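PDB 4NAS: ribulose-bisphosphate carboxylase from Alicyclobacillus acidocaldarius subsp. acidocaldarius, which belongs to the ribulose-bisphosphate carboxylase large-chain family, joins an N-terminal domain to a TIM-barrel domain, and carries bound calcium ions in this crystal. Local coordinates for residues A81-V84 with A85-N88; E190-V193 with R194-A198; V309-R313 with E314-R318; F99-L102 with S103-G106; T218-V221 with H222-R225. One frame throughout, in Å; residues are numbered along the deposited sequence.

Interaction 1: residues A81-V84 with A85-N88; sequences AYPV and ANLN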
loop_
_atom_site.group_PDB
_atom_site.type_symbol
_atom_site.label_atom_id
_atom_site.label_comp_id
_atom_site.label_asym_id
_atom_site.label_seq_id
_atom_site.Cartn_x
_atom_site.Cartn_y
_atom_site.Cartn_z
ATOM N N ALA B 81 16.896 0.525 -15.925
ATOM C CA ALA B 81 17.858 0.804 -14.854
ATOM C C ALA B 81 17.667 2.211 -14.272
ATOM O O ALA B 81 17.740 3.202 -15.002
ATOM C CB ALA B 81 19.281 0.628 -15.354
ATOM N N TYR B 82 17.415 2.279 -12.967
ATOM C CA TYR B 82 17.228 3.542 -12.239
ATOM C C TYR B 82 18.410 3.790 -11.314
ATOM O O TYR B 82 18.587 3.069 -10.329
ATOM C CB TYR B 82 15.961 3.495 -11.371
ATOM C CG TYR B 82 14.691 3.256 -12.148
ATOM C CD1 TYR B 82 14.283 1.955 -12.454
ATOM C CD2 TYR B 82 13.895 4.312 -12.576
ATOM C CE1 TYR B 82 13.137 1.721 -13.162
ATOM C CE2 TYR B 82 12.716 4.070 -13.283
ATOM C CZ TYR B 82 12.353 2.766 -13.572
ATOM O OH TYR B 82 11.212 2.474 -14.273
ATOM N N PRO B 83 19.209 4.819 -11.614
ATOM C CA PRO B 83 20.428 5.101 -10.846
ATOM C C PRO B 83 20.091 5.244 -9.375
ATOM O O PRO B 83 19.106 5.900 -9.044
ATOM C CB PRO B 83 20.886 6.457 -11.407
ATOM C CG PRO B 83 20.342 6.495 -12.793
ATOM C CD PRO B 83 19.013 5.762 -12.730
ATOM N N VAL B 84 20.886 4.635 -8.502
ATOM C CA VAL B 84 20.565 4.609 -7.074
ATOM C C VAL B 84 20.692 5.995 -6.439
ATOM O O VAL B 84 20.098 6.280 -5.396
ATOM C CB VAL B 84 21.480 3.591 -6.347
ATOM C CG1 VAL B 84 21.332 3.668 -4.821
ATOM C CG2 VAL B 84 21.162 2.202 -6.842
ATOM N N ALA B 85 21.445 6.870 -7.099
ATOM C CA ALA B 85 21.670 8.206 -6.589
ATOM C C ALA B 85 20.409 9.046 -6.538
ATOM O O ALA B 85 20.407 10.092 -5.899
ATOM C CB ALA B 85 22.738 8.917 -7.409
ATOM N N ASN B 86 19.344 8.607 -7.209
ATOM C CA ASN B 86 18.086 9.350 -7.163
ATOM C C ASN B 86 17.172 8.930 -6.018
ATOM O O ASN B 86 16.128 9.556 -5.790
ATOM C CB ASN B 86 17.318 9.227 -8.482
ATOM C CG ASN B 86 18.123 9.693 -9.644
ATOM O OD1 ASN B 86 19.058 10.481 -9.481
ATOM N ND2 ASN B 86 17.790 9.203 -10.830
ATOM N N LEU B 87 17.561 7.868 -5.314
ATOM C CA LEU B 87 16.761 7.360 -4.201
ATOM C C LEU B 87 17.292 7.976 -2.904
ATOM O O LEU B 87 18.306 8.689 -2.906
ATOM C CB LEU B 87 16.766 5.816 -4.161
ATOM C CG LEU B 87 16.284 5.122 -5.446
ATOM C CD1 LEU B 87 16.240 3.598 -5.312
ATOM C CD2 LEU B 87 14.920 5.640 -5.881
ATOM N N ASN B 88 16.601 7.716 -1.800
ATOM C CA ASN B 88 16.958 8.330 -0.522
ATOM C C ASN B 88 16.909 7.317 0.610
ATOM O O ASN B 88 16.771 7.700 1.758
ATOM C CB ASN B 88 16.034 9.526 -0.197
ATOM C CG ASN B 88 14.588 9.097 0.122
ATOM O OD1 ASN B 88 14.272 7.904 0.114
ATOM N ND2 ASN B 88 13.718 10.067 0.414
#

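Interaction 2: residues E190-V193 with R194-A198; sequences EDRV and RAYAA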
loop_
_atom_site.group_PDB
_atom_site.type_symbol
_atom_site.label_atom_id
_atom_site.label_comp_id
_atom_site.label_asym_id
_atom_site.label_seq_id
_atom_site.Cartn_x
_atom_site.Cartn_y
_atom_site.Cartn_z
ATOM N N GLU B 190 -1.597 -4.591 25.841
ATOM C CA GLU B 190 -0.657 -4.645 26.950
ATOM C C GLU B 190 -1.157 -5.591 28.050
ATOM O O GLU B 190 -0.364 -6.318 28.656
ATOM C CB GLU B 190 -0.295 -3.251 27.498
ATOM C CG GLU B 190 -1.200 -2.092 27.127
ATOM C CD GLU B 190 -1.100 -1.647 25.651
ATOM O OE1 GLU B 190 -0.037 -1.174 25.185
ATOM O OE2 GLU B 190 -2.121 -1.758 24.967
ATOM N N ASP B 191 -2.469 -5.604 28.283
ATOM C CA ASP B 191 -3.048 -6.511 29.277
ATOM C C ASP B 191 -2.990 -7.973 28.817
ATOM O O ASP B 191 -2.851 -8.891 29.639
ATOM C CB ASP B 191 -4.491 -6.120 29.613
ATOM C CG ASP B 191 -4.574 -4.894 30.517
ATOM O OD1 ASP B 191 -3.540 -4.500 31.108
ATOM O OD2 ASP B 191 -5.683 -4.330 30.641
ATOM N N ARG B 192 -3.110 -8.191 27.508
ATOM C CA ARG B 192 -2.969 -9.534 26.949
ATOM C C ARG B 192 -1.554 -10.057 27.102
ATOM O O ARG B 192 -1.353 -11.218 27.462
ATOM C CB ARG B 192 -3.412 -9.590 25.478
ATOM C CG ARG B 192 -4.859 -9.184 25.288
ATOM C CD ARG B 192 -5.434 -9.695 23.976
ATOM N NE ARG B 192 -4.656 -9.264 22.819
ATOM C CZ ARG B 192 -4.855 -8.128 22.154
ATOM N NH1 ARG B 192 -5.784 -7.273 22.559
ATOM N NH2 ARG B 192 -4.112 -7.846 21.088
ATOM N N VAL B 193 -0.563 -9.212 26.842
ATOM C CA VAL B 193 0.819 -9.666 26.957
ATOM C C VAL B 193 1.099 -10.085 28.409
ATOM O O VAL B 193 1.618 -11.175 28.657
ATOM C CB VAL B 193 1.835 -8.598 26.484
ATOM C CG1 VAL B 193 3.258 -9.011 26.848
ATOM C CG2 VAL B 193 1.701 -8.345 24.954
ATOM N N ARG B 194 0.725 -9.228 29.355
ATOM C CA ARG B 194 0.943 -9.512 30.777
ATOM C C ARG B 194 0.300 -10.824 31.193
ATOM O O ARG B 194 0.936 -11.662 31.824
ATOM C CB ARG B 194 0.374 -8.398 31.650
ATOM C CG ARG B 194 1.173 -7.107 31.657
ATOM C CD ARG B 194 0.850 -6.272 32.901
ATOM N NE ARG B 194 1.314 -4.893 32.766
ATOM C CZ ARG B 194 0.634 -3.934 32.140
ATOM N NH1 ARG B 194 -0.547 -4.198 31.593
ATOM N NH2 ARG B 194 1.131 -2.708 32.059
ATOM N N ALA B 195 -0.965 -10.994 30.818
ATOM C CA ALA B 195 -1.780 -12.119 31.271
ATOM C C ALA B 195 -1.355 -13.456 30.669
ATOM O O ALA B 195 -1.269 -14.461 31.386
ATOM C CB ALA B 195 -3.251 -11.857 30.980
ATOM N N TYR B 196 -1.103 -13.471 29.359
ATOM C CA TYR B 196 -0.698 -14.700 28.686
ATOM C C TYR B 196 0.687 -15.130 29.165
ATOM O O TYR B 196 1.017 -16.312 29.147
ATOM C CB TYR B 196 -0.695 -14.549 27.150
ATOM C CG TYR B 196 -2.031 -14.188 26.506
ATOM C CD1 TYR B 196 -3.174 -13.933 27.271
ATOM C CD2 TYR B 196 -2.142 -14.110 25.124
ATOM C CE1 TYR B 196 -4.370 -13.598 26.670
ATOM C CE2 TYR B 196 -3.327 -13.777 24.520
ATOM C CZ TYR B 196 -4.434 -13.521 25.287
ATOM O OH TYR B 196 -5.599 -13.193 24.648
ATOM N N ALA B 197 1.504 -14.161 29.565
ATOM C CA ALA B 197 2.796 -14.462 30.172
ATOM C C ALA B 197 2.643 -15.343 31.410
ATOM O O ALA B 197 3.308 -16.376 31.534
ATOM C CB ALA B 197 3.523 -13.175 30.531
ATOM N N ALA B 198 1.764 -14.943 32.325
ATOM C CA ALA B 198 1.572 -15.709 33.550
ATOM C C ALA B 198 1.024 -17.110 33.274
ATOM O O ALA B 198 1.508 -18.090 33.841
ATOM C CB ALA B 198 0.675 -14.955 34.534
#

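Interaction 3: residues V309-R313 with E314-R318; sequences VTLGR and EATDR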
loop_
_atom_site.group_PDB
_atom_site.type_symbol
_atom_site.label_atom_id
_atom_site.label_comp_id
_atom_site.label_asym_id
_atom_site.label_seq_id
_atom_site.Cartn_x
_atom_site.Cartn_y
_atom_site.Cartn_z
ATOM N N VAL B 309 -5.971 -21.578 -2.826
ATOM C CA VAL B 309 -5.408 -20.617 -3.750
ATOM C C VAL B 309 -3.943 -20.432 -3.372
ATOM O O VAL B 309 -3.637 -20.019 -2.255
ATOM C CB VAL B 309 -6.139 -19.268 -3.641
ATOM C CG1 VAL B 309 -5.459 -18.215 -4.523
ATOM C CG2 VAL B 309 -7.632 -19.431 -3.971
ATOM N N THR B 310 -3.041 -20.764 -4.289
ATOM C CA THR B 310 -1.613 -20.683 -3.991
ATOM C C THR B 310 -1.011 -19.451 -4.671
ATOM O O THR B 310 -1.720 -18.657 -5.301
ATOM C CB THR B 310 -0.853 -21.946 -4.447
ATOM O OG1 THR B 310 -0.674 -21.899 -5.871
ATOM C CG2 THR B 310 -1.631 -23.204 -4.095
ATOM N N LEU B 311 0.292 -19.284 -4.532
ATOM C CA LEU B 311 0.977 -18.213 -5.248
ATOM C C LEU B 311 1.428 -18.755 -6.583
ATOM O O LEU B 311 1.854 -17.998 -7.447
ATOM C CB LEU B 311 2.192 -17.722 -4.456
ATOM C CG LEU B 311 1.915 -16.970 -3.146
ATOM C CD1 LEU B 311 3.222 -16.461 -2.557
ATOM C CD2 LEU B 311 0.908 -15.817 -3.301
ATOM N N GLY B 312 1.327 -20.074 -6.751
ATOM C CA GLY B 312 1.971 -20.735 -7.868
ATOM C C GLY B 312 3.424 -21.086 -7.588
ATOM O O GLY B 312 4.127 -20.395 -6.830
ATOM N N ARG B 313 3.883 -22.163 -8.217
ATOM C CA ARG B 313 5.224 -22.683 -7.988
ATOM C C ARG B 313 6.319 -21.637 -8.097
ATOM O O ARG B 313 7.183 -21.517 -7.218
ATOM C CB ARG B 313 5.528 -23.785 -8.998
ATOM C CG ARG B 313 6.980 -24.206 -9.017
ATOM C CD ARG B 313 7.385 -24.803 -7.684
ATOM N NE ARG B 313 6.482 -25.867 -7.264
ATOM C CZ ARG B 313 6.457 -26.381 -6.038
ATOM N NH1 ARG B 313 5.600 -27.351 -5.738
ATOM N NH2 ARG B 313 7.291 -25.919 -5.114
ATOM N N GLU B 314 6.305 -20.921 -9.210
ATOM C CA GLU B 314 7.398 -20.029 -9.565
ATOM C C GLU B 314 7.524 -18.887 -8.563
ATOM O O GLU B 314 8.613 -18.609 -8.072
ATOM C CB GLU B 314 7.198 -19.498 -10.985
ATOM C CG GLU B 314 8.009 -18.269 -11.330
ATOM C CD GLU B 314 7.851 -17.854 -12.797
ATOM O OE1 GLU B 314 8.414 -18.536 -13.679
ATOM O OE2 GLU B 314 7.164 -16.846 -13.069
ATOM N N ALA B 315 6.412 -18.233 -8.243
ATOM C CA ALA B 315 6.475 -17.157 -7.248
ATOM C C ALA B 315 6.883 -17.700 -5.876
ATOM O O ALA B 315 7.675 -17.076 -5.161
ATOM C CB ALA B 315 5.164 -16.413 -7.182
ATOM N N THR B 316 6.376 -18.883 -5.524
ATOM C CA THR B 316 6.643 -19.455 -4.196
ATOM C C THR B 316 8.114 -19.795 -3.985
ATOM O O THR B 316 8.674 -19.527 -2.919
ATOM C CB THR B 316 5.789 -20.697 -3.914
ATOM O OG1 THR B 316 4.414 -20.370 -4.124
ATOM C CG2 THR B 316 5.991 -21.162 -2.476
ATOM N N ASP B 317 8.745 -20.349 -5.016
ATOM C CA ASP B 317 10.189 -20.596 -4.988
ATOM C C ASP B 317 10.991 -19.304 -4.894
ATOM O O ASP B 317 11.948 -19.219 -4.121
ATOM C CB ASP B 317 10.647 -21.364 -6.230
ATOM C CG ASP B 317 10.123 -22.781 -6.278
ATOM O OD1 ASP B 317 9.666 -23.313 -5.236
ATOM O OD2 ASP B 317 10.187 -23.364 -7.374
ATOM N N ARG B 318 10.622 -18.300 -5.687
ATOM C CA ARG B 318 11.340 -17.019 -5.667
ATOM C C ARG B 318 11.210 -16.322 -4.318
ATOM O O ARG B 318 12.142 -15.642 -3.848
ATOM C CB ARG B 318 10.796 -16.086 -6.745
ATOM C CG ARG B 318 11.184 -16.505 -8.156
ATOM C CD ARG B 318 10.597 -15.523 -9.207
ATOM N NE ARG B 318 10.925 -15.974 -10.560
ATOM C CZ ARG B 318 10.238 -15.653 -11.657
ATOM N NH1 ARG B 318 9.170 -14.869 -11.588
ATOM N NH2 ARG B 318 10.619 -16.130 -12.834
HETATM O O HOH W 1 2.073 -20.694 -2.781
HETATM O O HOH W 2 4.033 -18.390 -9.632
#

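Interaction 4: residues F99-L102 with S103-G106; sequences FGKL and SMDG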
loop_
_atom_site.group_PDB
_atom_site.type_symbol
_atom_site.label_atom_id
_atom_site.label_comp_id
_atom_site.label_asym_id
_atom_site.label_seq_id
_atom_site.Cartn_x
_atom_site.Cartn_y
_atom_site.Cartn_z
ATOM N N PHE B 99 7.503 1.992 -9.772
ATOM C CA PHE B 99 6.126 1.577 -10.055
ATOM C C PHE B 99 5.168 2.575 -9.405
ATOM O O PHE B 99 4.208 2.193 -8.728
ATOM C CB PHE B 99 5.867 0.143 -9.565
ATOM C CG PHE B 99 4.892 -0.640 -10.436
ATOM C CD1 PHE B 99 5.068 -0.713 -11.807
ATOM C CD2 PHE B 99 3.799 -1.285 -9.874
ATOM C CE1 PHE B 99 4.183 -1.428 -12.599
ATOM C CE2 PHE B 99 2.901 -1.999 -10.659
ATOM C CZ PHE B 99 3.084 -2.068 -12.020
ATOM N N GLY B 100 5.448 3.858 -9.620
ATOM C CA GLY B 100 4.666 4.934 -9.020
ATOM C C GLY B 100 3.591 5.343 -10.005
ATOM O O GLY B 100 2.481 4.775 -10.035
ATOM N N LYS B 101 3.939 6.321 -10.832
ATOM C CA LYS B 101 3.103 6.693 -11.958
ATOM C C LYS B 101 3.001 5.527 -12.934
ATOM O O LYS B 101 1.981 5.354 -13.585
ATOM C CB LYS B 101 3.677 7.912 -12.674
ATOM C CG LYS B 101 2.843 8.349 -13.856
ATOM C CD LYS B 101 3.705 8.751 -15.033
ATOM C CE LYS B 101 4.298 10.128 -14.830
ATOM N NZ LYS B 101 5.391 10.429 -15.804
ATOM N N LEU B 102 4.062 4.726 -13.035
ATOM C CA LEU B 102 4.079 3.644 -14.019
ATOM C C LEU B 102 3.003 2.593 -13.748
ATOM O O LEU B 102 2.519 1.941 -14.685
ATOM C CB LEU B 102 5.456 2.987 -14.086
ATOM C CG LEU B 102 5.720 1.927 -15.154
ATOM C CD1 LEU B 102 5.452 2.452 -16.564
ATOM C CD2 LEU B 102 7.164 1.468 -15.037
ATOM N N SER B 103 2.607 2.449 -12.481
ATOM C CA SER B 103 1.641 1.397 -12.096
ATOM C C SER B 103 0.268 1.609 -12.698
ATOM O O SER B 103 -0.557 0.679 -12.749
ATOM C CB SER B 103 1.507 1.291 -10.575
ATOM O OG SER B 103 0.730 2.352 -10.046
HETATM N N MSE B 104 0.034 2.823 -13.176
HETATM C CA MSE B 104 -1.269 3.223 -13.679
HETATM C C MSE B 104 -1.342 3.150 -15.203
HETATM O O MSE B 104 -2.375 3.475 -15.795
HETATM C CB MSE B 104 -1.576 4.663 -13.200
HETATM C CG MSE B 104 -1.694 4.743 -11.664
HETATM SE SE MSE B 104 -1.956 6.574 -11.034
HETATM C CE MSE B 104 -0.148 7.100 -10.828
ATOM N N ASP B 105 -0.247 2.738 -15.835
ATOM C CA ASP B 105 -0.138 2.832 -17.291
ATOM C C ASP B 105 -0.702 1.607 -17.990
ATOM O O ASP B 105 -0.009 0.973 -18.781
ATOM C CB ASP B 105 1.317 3.071 -17.734
ATOM C CG ASP B 105 1.825 4.464 -17.358
ATOM O OD1 ASP B 105 0.997 5.305 -16.939
ATOM O OD2 ASP B 105 3.046 4.716 -17.481
ATOM N N GLY B 106 -1.958 1.296 -17.688
ATOM C CA GLY B 106 -2.658 0.161 -18.267
ATOM C C GLY B 106 -2.181 -1.208 -17.818
ATOM O O GLY B 106 -1.853 -1.439 -16.649
#

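Interaction 5: residues T218-V221 with H222-R225; sequences TGPV and HSLR. With FMT (formic acid), chain F.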
loop_
_atom_site.group_PDB
_atom_site.type_symbol
_atom_site.label_atom_id
_atom_site.label_comp_id
_atom_site.label_asym_id
_atom_site.label_seq_id
_atom_site.Cartn_x
_atom_site.Cartn_y
_atom_site.Cartn_z
ATOM N N THR B 218 -1.013 -2.472 16.887
ATOM C CA THR B 218 -2.128 -1.703 16.348
ATOM C C THR B 218 -2.203 -0.297 16.929
ATOM O O THR B 218 -1.545 0.012 17.927
ATOM C CB THR B 218 -3.472 -2.382 16.676
ATOM O OG1 THR B 218 -3.686 -2.354 18.091
ATOM C CG2 THR B 218 -3.483 -3.808 16.208
ATOM N N GLY B 219 -3.057 0.525 16.322
ATOM C CA GLY B 219 -3.206 1.915 16.706
ATOM C C GLY B 219 -2.577 2.852 15.679
ATOM O O GLY B 219 -2.063 2.420 14.656
ATOM N N PRO B 220 -2.606 4.153 15.968
ATOM C CA PRO B 220 -2.116 5.236 15.113
ATOM C C PRO B 220 -0.610 5.158 14.883
ATOM O O PRO B 220 0.128 4.788 15.803
ATOM C CB PRO B 220 -2.427 6.495 15.934
ATOM C CG PRO B 220 -3.453 6.075 16.924
ATOM C CD PRO B 220 -3.162 4.656 17.234
ATOM N N VAL B 221 -0.164 5.540 13.686
ATOM C CA VAL B 221 1.251 5.452 13.341
ATOM C C VAL B 221 2.162 6.179 14.346
ATOM O O VAL B 221 3.162 5.612 14.785
ATOM C CB VAL B 221 1.521 5.897 11.882
ATOM C CG1 VAL B 221 2.980 6.263 11.680
ATOM C CG2 VAL B 221 1.107 4.784 10.893
ATOM N N HIS B 222 1.783 7.392 14.752
ATOM C CA HIS B 222 2.643 8.234 15.603
ATOM C C HIS B 222 2.959 7.646 16.988
ATOM O O HIS B 222 3.874 8.100 17.675
ATOM C CB HIS B 222 2.050 9.633 15.759
ATOM C CG HIS B 222 0.776 9.665 16.547
ATOM N ND1 HIS B 222 0.752 9.645 17.927
ATOM C CD2 HIS B 222 -0.518 9.704 16.150
ATOM C CE1 HIS B 222 -0.501 9.683 18.344
ATOM N NE2 HIS B 222 -1.292 9.721 17.285
ATOM N N SER B 223 2.205 6.645 17.409
ATOM C CA SER B 223 2.458 6.063 18.724
ATOM C C SER B 223 2.830 4.586 18.579
ATOM O O SER B 223 3.045 3.885 19.561
ATOM C CB SER B 223 1.253 6.258 19.644
ATOM O OG SER B 223 0.154 5.468 19.229
ATOM N N LEU B 224 2.941 4.142 17.331
ATOM C CA LEU B 224 3.246 2.749 17.021
ATOM C C LEU B 224 4.600 2.275 17.567
ATOM O O LEU B 224 4.708 1.185 18.127
ATOM C CB LEU B 224 3.188 2.528 15.509
ATOM C CG LEU B 224 2.859 1.111 15.050
ATOM C CD1 LEU B 224 1.525 0.669 15.614
ATOM C CD2 LEU B 224 2.837 1.050 13.528
ATOM N N ARG B 225 5.631 3.089 17.403
ATOM C CA ARG B 225 6.965 2.674 17.822
ATOM C C ARG B 225 7.054 2.625 19.359
ATOM O O ARG B 225 7.634 1.692 19.945
ATOM C CB ARG B 225 8.040 3.573 17.186
ATOM C CG ARG B 225 9.358 2.857 16.866
ATOM C CD ARG B 225 10.246 3.679 15.934
ATOM N NE ARG B 225 10.535 4.995 16.503
ATOM C CZ ARG B 225 11.413 5.859 16.007
ATOM N NH1 ARG B 225 12.109 5.560 14.922
ATOM N NH2 ARG B 225 11.589 7.030 16.602
HETATM C C FMT F . -3.531 6.836 12.355
HETATM O O1 FMT F . -4.468 7.075 11.567
HETATM O O2 FMT F . -2.325 7.146 12.225
HETATM O O HOH W 3 -0.112 2.935 17.860
#

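Interaction 1: residues A81-V84 with A85-N88
The carboxamide of Asn86 turns one face to Pro83, whose ring carbons CB and CD and carbonyl O all lie on that side. The nearest side-chain approach is 4.1 Å, from Asn86 ND2 to Pro83 CD, so the proline packs mainly against the nitrogen half. With chi1 at -57°, Asn86 CG stands beside its own backbone N, and this folds the amide back along the turn. Its OD1 is hydrogen-bonded to His56 ND1, and ND2 also has its partner beyond the turn, so the polar ends of this buried group are satisfied elsewhere while its face serves for packing.

The backbone here makes a short 3-10 turn at the end of strand 73-83, in the N-terminal domain. Asn86 N bonds to Pro83 O at 3.3 Å, and Leu87 N follows at 3.0 Å from Val84 O. Each donor sits well above the plane of its carbonyl, as i to i+3 bonding brings about. Proline, with no N-H to offer, probably fits well where the strand's pairing gives way to the turn.

Leu87 starts off toward the first half of the turn, its CB 3.6 Å from Val84 O, and its side chain packs on Val13 of strand 12-22 and on Ser93 and Thr97 of helix 91-99. Ala85 O receives a weak hydrogen bond from Thr183 OG1, and Asn86 packs on Ala153, both of the second subunit.

Interaction 2: residues E190-V193 with R194-A198
Asp191 OD1 and Arg194 NH1 form a salt bridge of 3.0 Å on the outer side of helix 189-207. The carboxylate oxygen comes to the edge of the guanidinium near its plane; the two flat groups are inclined by 51°, and with Asp191 OD2 5.2 Å from Arg194 NH1 the pair is not two-pronged. Arg194 is extended from CG to NE, long enough to reach back three residues.

On another side of the helix, Arg192 and Tyr196 run side by side, pointing the same way. Arg192 CB lies over one face of the phenol ring in a CH-pi contact, 4.3 Å from the centroid and toward the rim, while Arg192 CD reaches Tyr196 OH at 3.6 Å. A bend at chi3 (-56°) carries the guanidinium on to Asp177 and to Tyr213 OH. Tyr196 also stacks with Phe164 of helix 157-168.

Regular i to i+4 bonds join the two turns, as from Tyr196 N to Arg192 O at 3.0 Å. The end of Glu190 leads off to salt bridges with Arg227 and Arg230 of helix 221-233. Arg192 thus serves in two ways: its stem packs on an aromatic ring while its charged end is held by an acid and a hydroxyl.

Interaction 3: residues V309-R313 with E314-R318
Thr316 points back at Gly312, and its OG1 donates a 2.7 Å hydrogen bond to Gly312 O, from above the carbonyl plane. Chi1 of -54° sets that hydroxyl beside the threonine's backbone N, and Thr316 N shares Gly312 O at 3.0 Å, close to the carbonyl axis. A water bonded to Leu311 N donates to Thr316 OG1, and a second water links Leu311 O with Ala315 N.

Gly312 is the N-cap; at its backbone angles (phi 85°) a CB would press on the preceding carbonyl O, so the missing side chain matters. Just before it, Thr310 OG1 accepts from Gly312 N at 2.8 Å, an ST turn.

Along the exposed flank, Arg313 and Asp317 cross at a slant, their flat groups 38° apart. Bends at chi2 and chi3 bring Arg313 CD to 3.2 Å from Asp317 OD2, while NH2 forms a 3.5 Å salt bridge with OD1, which lies in the guanidinium plane.

Leu311 CB approaches Ala315 CB at 4.2 Å, and the leucine continues onto Ala284 of helix 284-295. The turn starts helix 313-324, which follows strand 299-303 of the parallel barrel sheet; Met305 of the connecting loop packs against Thr310, Arg313 and Thr316.

Interaction 4: residues F99-L102 with S103-G106
Ser103 packs its CB over one face of the Phe99 ring, 3.7 Å from the centroid, as a CH-pi contact displaced toward the rim; Ser103 CA lies over the same ring. Both residues are buried, and this is the tight side of the turn. A small residue suits the place, since the serine can press its CB on the ring and still turn OG, with chi1 at 76°, toward Gly100 O. That bond is 3.0 Å long and only slightly tilted from the carbonyl plane, while Ser103 N adds a weak one to the same oxygen. The phenyl ring also rests on Ile108 and Leu110 of strand 108-114 and on Tyr17.

The other side is nearer solvent, with Lys101 exposed and Met104 and Asp105 partly so. Lys101 starts away from the turn and bends at chi3, its NZ 6.4 Å from Asp105 OD2, so the opposite charges do not meet. Asp105 OD2 lies 3.4 Å from Leu102 CD1. The selenomethionine Met104 bends at chi3 to bring CE to 3.5 Å from Lys101 CA, with Gly100 O beside it.

Backbone bonds from Met104 N to Lys101 O (3.2 Å) and from Asp105 N to Leu102 O define a 3-10 turn, finished by an inverse gamma turn centred on Asp105. At this subunit interface the Lys101 side chain packs on Glu179, a calcium-binding residue, of the second subunit and lies about 4 Å from a bound calcium ion.

Interaction 5: residues T218-V221 with H222-R225
His222 folds back on Pro220: its chi1 of 68° sets CG in the crowded position between backbone N and carbonyl carbon, and this brings the imidazole to the proline, with NE2 and CD2 each 3.7 Å from Pro220 CB. Ser223 takes the same kind of first torsion, 69°, which turns OG toward Pro220 and a bound water. The setting is a beta-alpha connection of the TIM barrel, where the chain leaves strand 214-216 and starts helix 221-233.

The first turn is tight. Ser223 N bonds to Pro220 O at 3.2 Å, and Leu224 N to Val221 O at 2.9 Å; both donors rise well above the carbonyl plane, as in 3-10 bonding. Proline is common just ahead of a helix, where the chain needs no N-H for helical bonding. Gly219 takes backbone angles (phi 107°) that glycine tolerates because it has no CB to press on the preceding carbonyl O or on Pro220 CD. The water inside the bend donates to Thr218 O and Pro220 O and accepts from Ser223 OG at 2.9 Å, tying loop to helix.

Leu224 sends CD1 to 3.9 Å from Thr218 O and packs on Leu217, Tyr246 and Val250, as befits a buried aliphatic chain. On the outer side, His222 and Arg225 meet Arg225 and His222 of the second subunit, and His222 N makes a weak hydrogen bond to Asp253 OD2 of that chain. A formic acid molecule, probably from the crystallisation liquor, accepts through O2 from the backbone N-H of Val221 at 3.1 Å (N to O2).

How the interactions relate
All five are local contacts, but their chemistry follows their place. Interactions 1 and 4 belong to the N-terminal domain: both are 3-10 turns beside helix 91-99, they touch through Tyr82 OH and Leu102 CD2 (4.2 Å), and both reach the second subunit. Interactions 2, 3 and 5 lie on or at the start of helices of the barrel domain. Interaction 2 is a regular helical stretch, partly buried, whereas 3 and 5 are helix starts where hydroxyls and water bind the loop, 3 with a glycine N-cap. Interaction 3 is the surface one and interaction 1 the buried one. Interactions 2 and 5, about 6 Å apart at their nearest atoms, are joined indirectly: Arg227 bonds Glu190 and Thr218 O.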